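Long-range contact in glutamine cyclotransferase (Porphyromonas gingivalis W83, PDB 6QQL), which probably converts N-terminal glutaminyl residues of peptides into pyroglutamate as a zinc-dependent cyclotransferase related to the M28 peptidases: residues A[207-219]-A[240-254]. Numbering follows the deposited sequence.
Sequences KGATFYWEYFSKS and YFIQADGGALTDDHV
Glu214 and His253 approach from opposite directions, their flat groups nearly perpendicular (81°): His253 NE2 donates to Glu214 OE2 over 2.7 Å, with the acceptor close to the imidazole plane but well above the plane of the carboxylate. A bend at chi2 (-81°) brings this buried carboxylate back over the first turn of the helix that follows it, 215-220, where Glu214 is the N-cap. There OE2 also accepts from Ser217 N and from Ser217 OG, the hydroxyl using the anti lone pair. OE1 takes Phe216 N and, from the opposite face of its plane, Leu249 N at 2.8 Å. Glutamate suits the place, being long enough to cap one segment while gripping the other.

Just before the cap, strand 211-213 pairs in parallel first with Phe241 and then, after the chain turns at Ala244, with Asp245; the two-residue shift in register is a beta bulge. The Trp213 indole lies with one face on the backbone of 243-244, Ala244 N 3.4 Å above its centre. Ile242 packs alongside Tyr212, its CB 3.5 Å from Tyr212 CE1. Gly246, whose N donates to Trp213 O, has no side chain, which lets its CA lie 3.5 Å from Tyr212 CB. Lys218 NZ forms a salt bridge with Asp245 OD1 at 3.2 Å, its hydrogen bond weak.

Farther out, Trp229 of helix 222-234 meets Trp213 and Phe241 edge-to-face. Five donor bonds converging on one buried carboxylate probably stabilise its negative charge; the same group joins the helix N-terminus to Leu249 and His253.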
loop_
_atom_site.group_PDB
_atom_site.type_symbol
_atom_site.label_atom_id
_atom_site.label_comp_id
_atom_site.label_asym_id
_atom_site.label_seq_id
_atom_site.Cartn_x
_atom_site.Cartn_y
_atom_site.Cartn_z
ATOM N N LYS A 207 9.253 -8.164 9.946
ATOM C CA LYS A 207 9.593 -8.214 11.355
ATOM C C LYS A 207 10.560 -7.097 11.700
ATOM O O LYS A 207 11.489 -6.801 10.944
ATOM C CB LYS A 207 10.192 -9.568 11.700
ATOM C CG LYS A 207 10.827 -9.612 13.052
ATOM C CD LYS A 207 11.515 -10.933 13.342
ATOM C CE LYS A 207 11.074 -11.439 14.700
ATOM N NZ LYS A 207 11.366 -12.871 14.865
ATOM N N GLY A 208 10.298 -6.445 12.831
ATOM C CA GLY A 208 11.148 -5.366 13.315
ATOM C C GLY A 208 11.068 -4.066 12.548
ATOM O O GLY A 208 11.942 -3.212 12.706
ATOM N N ALA A 209 10.030 -3.888 11.735
ATOM C CA ALA A 209 9.869 -2.677 10.935
ATOM C C ALA A 209 9.797 -1.424 11.802
ATOM O O ALA A 209 9.296 -1.450 12.931
ATOM C CB ALA A 209 8.609 -2.777 10.076
ATOM N N THR A 210 10.246 -0.303 11.229
ATOM C CA THR A 210 10.254 0.998 11.901
ATOM C C THR A 210 9.510 1.997 11.029
ATOM O O THR A 210 9.910 2.244 9.886
ATOM C CB THR A 210 11.689 1.502 12.143
ATOM O OG1 THR A 210 12.388 1.603 10.898
ATOM C CG2 THR A 210 12.475 0.556 13.023
ATOM N N PHE A 211 8.441 2.581 11.561
ATOM C CA PHE A 211 7.654 3.575 10.830
ATOM C C PHE A 211 7.906 4.958 11.431
ATOM O O PHE A 211 7.316 5.324 12.457
ATOM C CB PHE A 211 6.179 3.202 10.849
ATOM C CG PHE A 211 5.915 1.790 10.401
ATOM C CD1 PHE A 211 6.236 1.384 9.112
ATOM C CD2 PHE A 211 5.365 0.864 11.275
ATOM C CE1 PHE A 211 6.008 0.095 8.707
ATOM C CE2 PHE A 211 5.126 -0.448 10.859
ATOM C CZ PHE A 211 5.448 -0.828 9.587
ATOM N N TYR A 212 8.761 5.731 10.754
ATOM C CA TYR A 212 9.048 7.120 11.073
ATOM C C TYR A 212 8.221 8.034 10.185
ATOM O O TYR A 212 7.552 7.594 9.254
ATOM C CB TYR A 212 10.537 7.424 10.899
ATOM C CG TYR A 212 11.435 6.600 11.783
ATOM C CD1 TYR A 212 11.757 7.018 13.070
ATOM C CD2 TYR A 212 11.975 5.405 11.333
ATOM C CE1 TYR A 212 12.594 6.260 13.882
ATOM C CE2 TYR A 212 12.812 4.645 12.135
ATOM C CZ TYR A 212 13.117 5.069 13.410
ATOM O OH TYR A 212 13.942 4.298 14.210
ATOM N N TRP A 213 8.256 9.325 10.508
ATOM C CA TRP A 213 7.596 10.360 9.712
ATOM C C TRP A 213 8.288 10.520 8.354
ATOM O O TRP A 213 9.378 11.097 8.274
ATOM C CB TRP A 213 7.604 11.694 10.455
ATOM C CG TRP A 213 6.939 11.700 11.788
ATOM C CD1 TRP A 213 5.895 10.929 12.191
ATOM C CD2 TRP A 213 7.262 12.556 12.895
ATOM N NE1 TRP A 213 5.554 11.240 13.491
ATOM C CE2 TRP A 213 6.373 12.239 13.941
ATOM C CE3 TRP A 213 8.225 13.561 13.103
ATOM C CZ2 TRP A 213 6.405 12.892 15.170
ATOM C CZ3 TRP A 213 8.263 14.206 14.333
ATOM C CH2 TRP A 213 7.355 13.869 15.348
ATOM N N GLU A 214 7.655 10.018 7.288
ATOM C CA GLU A 214 8.105 10.303 5.931
ATOM C C GLU A 214 7.961 11.794 5.665
ATOM O O GLU A 214 6.948 12.404 6.036
ATOM C CB GLU A 214 7.281 9.507 4.917
ATOM C CG GLU A 214 7.862 9.471 3.509
ATOM C CD GLU A 214 7.561 10.731 2.693
ATOM O OE1 GLU A 214 8.499 11.257 2.052
ATOM O OE2 GLU A 214 6.398 11.196 2.686
ATOM N N TYR A 215 8.984 12.385 5.019
ATOM C CA TYR A 215 9.071 13.846 4.955
ATOM C C TYR A 215 7.856 14.466 4.273
ATOM O O TYR A 215 7.234 15.387 4.814
ATOM C CB TYR A 215 10.349 14.306 4.266
ATOM C CG TYR A 215 10.362 15.829 4.162
ATOM C CD1 TYR A 215 10.514 16.614 5.298
ATOM C CD2 TYR A 215 10.202 16.477 2.940
ATOM C CE1 TYR A 215 10.505 17.992 5.220
ATOM C CE2 TYR A 215 10.204 17.860 2.855
ATOM C CZ TYR A 215 10.350 18.617 3.997
ATOM O OH TYR A 215 10.343 20.002 3.925
ATOM N N PHE A 216 7.540 14.015 3.057
ATOM C CA PHE A 216 6.411 14.579 2.316
ATOM C C PHE A 216 5.109 14.407 3.096
ATOM O O PHE A 216 4.270 15.323 3.157
ATOM C CB PHE A 216 6.333 13.927 0.935
ATOM C CG PHE A 216 7.582 14.114 0.125
ATOM C CD1 PHE A 216 8.212 15.361 0.069
ATOM C CD2 PHE A 216 8.155 13.045 -0.565
ATOM C CE1 PHE A 216 9.399 15.547 -0.667
ATOM C CE2 PHE A 216 9.337 13.218 -1.303
ATOM C CZ PHE A 216 9.962 14.483 -1.349
ATOM N N SER A 217 4.939 13.241 3.718
ATOM C CA SER A 217 3.771 13.010 4.557
ATOM C C SER A 217 3.700 14.037 5.673
ATOM O O SER A 217 2.650 14.657 5.893
ATOM C CB SER A 217 3.837 11.598 5.118
ATOM O OG SER A 217 4.305 10.725 4.114
ATOM N N LYS A 218 4.824 14.235 6.375
ATOM C CA LYS A 218 4.901 15.220 7.452
ATOM C C LYS A 218 4.642 16.623 6.933
ATOM O O LYS A 218 3.940 17.406 7.579
ATOM C CB LYS A 218 6.288 15.161 8.099
ATOM C CG LYS A 218 6.526 16.077 9.319
ATOM C CD LYS A 218 8.004 16.539 9.342
ATOM C CE LYS A 218 8.416 17.260 10.630
ATOM N NZ LYS A 218 9.676 18.058 10.463
ATOM N N SER A 219 5.141 16.933 5.730
ATOM C CA SER A 219 4.976 18.274 5.175
ATOM C C SER A 219 3.523 18.556 4.829
ATOM O O SER A 219 2.951 19.556 5.273
ATOM C CB SER A 219 5.847 18.463 3.931
ATOM O OG SER A 219 7.212 18.573 4.259
ATOM N N TYR A 240 6.696 0.490 17.265
ATOM C CA TYR A 240 6.627 0.422 15.814
ATOM C C TYR A 240 6.444 1.781 15.153
ATOM O O TYR A 240 7.142 2.095 14.179
ATOM C CB TYR A 240 5.486 -0.524 15.422
ATOM C CG TYR A 240 5.807 -1.982 15.671
ATOM C CD1 TYR A 240 6.796 -2.623 14.940
ATOM C CD2 TYR A 240 5.127 -2.715 16.627
ATOM C CE1 TYR A 240 7.092 -3.951 15.150
ATOM C CE2 TYR A 240 5.422 -4.054 16.848
ATOM C CZ TYR A 240 6.414 -4.665 16.107
ATOM O OH TYR A 240 6.729 -5.994 16.318
ATOM N N PHE A 241 5.514 2.598 15.653
ATOM C CA PHE A 241 5.291 3.949 15.138
ATOM C C PHE A 241 6.141 4.950 15.919
ATOM O O PHE A 241 5.757 5.401 17.000
ATOM C CB PHE A 241 3.806 4.289 15.186
ATOM C CG PHE A 241 2.999 3.538 14.176
ATOM C CD1 PHE A 241 2.648 2.213 14.391
ATOM C CD2 PHE A 241 2.608 4.153 12.993
ATOM C CE1 PHE A 241 1.911 1.513 13.452
ATOM C CE2 PHE A 241 1.871 3.456 12.042
ATOM C CZ PHE A 241 1.518 2.133 12.276
ATOM N N ILE A 242 7.287 5.324 15.357
ATOM C CA ILE A 242 8.240 6.171 16.064
ATOM C C ILE A 242 8.000 7.630 15.683
ATOM O O ILE A 242 7.963 7.981 14.499
ATOM C CB ILE A 242 9.681 5.738 15.762
ATOM C CG1 ILE A 242 9.760 4.210 15.764
ATOM C CG2 ILE A 242 10.619 6.284 16.821
ATOM C CD1 ILE A 242 9.234 3.572 17.010
ATOM N N GLN A 243 7.848 8.483 16.698
ATOM C CA GLN A 243 7.525 9.897 16.506
ATOM C C GLN A 243 8.817 10.689 16.333
ATOM O O GLN A 243 9.355 11.289 17.263
ATOM C CB GLN A 243 6.663 10.404 17.655
ATOM C CG GLN A 243 5.410 9.554 17.823
ATOM C CD GLN A 243 4.178 10.342 18.247
ATOM O OE1 GLN A 243 3.722 11.253 17.537
ATOM N NE2 GLN A 243 3.619 9.981 19.408
ATOM N N ALA A 244 9.329 10.659 15.108
ATOM C CA ALA A 244 10.632 11.205 14.769
ATOM C C ALA A 244 10.776 11.180 13.256
ATOM O O ALA A 244 10.130 10.377 12.580
ATOM C CB ALA A 244 11.761 10.406 15.437
ATOM N N ASP A 245 11.605 12.078 12.734
ATOM C CA ASP A 245 11.776 12.189 11.291
ATOM C C ASP A 245 12.409 10.925 10.714
ATOM O O ASP A 245 13.303 10.327 11.318
ATOM C CB ASP A 245 12.641 13.401 10.960
ATOM C CG ASP A 245 12.039 14.689 11.482
ATOM O OD1 ASP A 245 11.039 15.166 10.893
ATOM O OD2 ASP A 245 12.557 15.213 12.502
ATOM N N GLY A 246 11.898 10.507 9.550
ATOM C CA GLY A 246 12.429 9.413 8.762
ATOM C C GLY A 246 13.039 9.898 7.462
ATOM O O GLY A 246 13.949 10.729 7.478
ATOM N N GLY A 247 12.551 9.400 6.322
ATOM C CA GLY A 247 13.109 9.747 5.034
ATOM C C GLY A 247 12.156 10.508 4.116
ATOM O O GLY A 247 10.950 10.653 4.383
ATOM N N ALA A 248 12.729 11.000 3.015
ATOM C CA ALA A 248 11.966 11.684 1.968
ATOM C C ALA A 248 11.791 10.685 0.827
ATOM O O ALA A 248 12.622 10.582 -0.077
ATOM C CB ALA A 248 12.664 12.956 1.509
ATOM N N LEU A 249 10.669 9.979 0.856
ATOM C CA LEU A 249 10.442 8.830 -0.004
ATOM C C LEU A 249 9.474 9.180 -1.121
ATOM O O LEU A 249 8.343 9.594 -0.865
ATOM C CB LEU A 249 9.903 7.676 0.842
ATOM C CG LEU A 249 10.853 7.403 2.026
ATOM C CD1 LEU A 249 10.248 6.436 3.007
ATOM C CD2 LEU A 249 12.247 6.921 1.603
ATOM N N THR A 250 9.894 8.970 -2.353
ATOM C CA THR A 250 8.947 9.080 -3.447
ATOM C C THR A 250 8.117 7.803 -3.458
ATOM O O THR A 250 8.652 6.701 -3.626
ATOM C CB THR A 250 9.655 9.308 -4.782
ATOM O OG1 THR A 250 11.031 9.670 -4.565
ATOM C CG2 THR A 250 8.965 10.441 -5.529
ATOM N N ASP A 251 6.817 7.940 -3.227
ATOM C CA ASP A 251 5.940 6.785 -3.145
ATOM C C ASP A 251 4.600 7.152 -3.771
ATOM O O ASP A 251 4.385 8.281 -4.225
ATOM C CB ASP A 251 5.789 6.314 -1.696
ATOM C CG ASP A 251 5.542 4.831 -1.599
ATOM O OD1 ASP A 251 5.003 4.256 -2.563
ATOM O OD2 ASP A 251 5.878 4.231 -0.559
ATOM N N ASP A 252 3.676 6.191 -3.777
ATOM C CA ASP A 252 2.394 6.425 -4.428
ATOM C C ASP A 252 1.659 7.612 -3.844
ATOM O O ASP A 252 0.777 8.152 -4.513
ATOM C CB ASP A 252 1.500 5.185 -4.367
ATOM C CG ASP A 252 2.014 4.078 -5.263
ATOM O OD1 ASP A 252 2.438 4.415 -6.407
ATOM O OD2 ASP A 252 1.968 2.895 -4.835
ATOM N N HIS A 253 1.987 8.021 -2.614
ATOM C CA HIS A 253 1.261 9.135 -2.015
ATOM C C HIS A 253 1.667 10.461 -2.639
ATOM O O HIS A 253 0.823 11.361 -2.779
ATOM C CB HIS A 253 1.463 9.161 -0.496
ATOM C CG HIS A 253 2.874 9.421 -0.065
ATOM N ND1 HIS A 253 3.951 8.716 -0.562
ATOM C CD2 HIS A 253 3.378 10.283 0.851
ATOM C CE1 HIS A 253 5.059 9.152 0.010
ATOM N NE2 HIS A 253 4.739 10.101 0.872
ATOM N N VAL A 254 2.903 10.572 -3.120
ATOM C CA VAL A 254 3.353 11.848 -3.667
ATOM C C VAL A 254 2.518 12.294 -4.862
ATOM O O VAL A 254 1.985 13.416 -4.827
ATOM C CB VAL A 254 4.855 11.796 -3.988
ATOM C CG1 VAL A 254 5.227 13.059 -4.748
ATOM C CG2 VAL A 254 5.646 11.633 -2.703
HETATM O O HOH W 1 10.005 13.535 9.000
#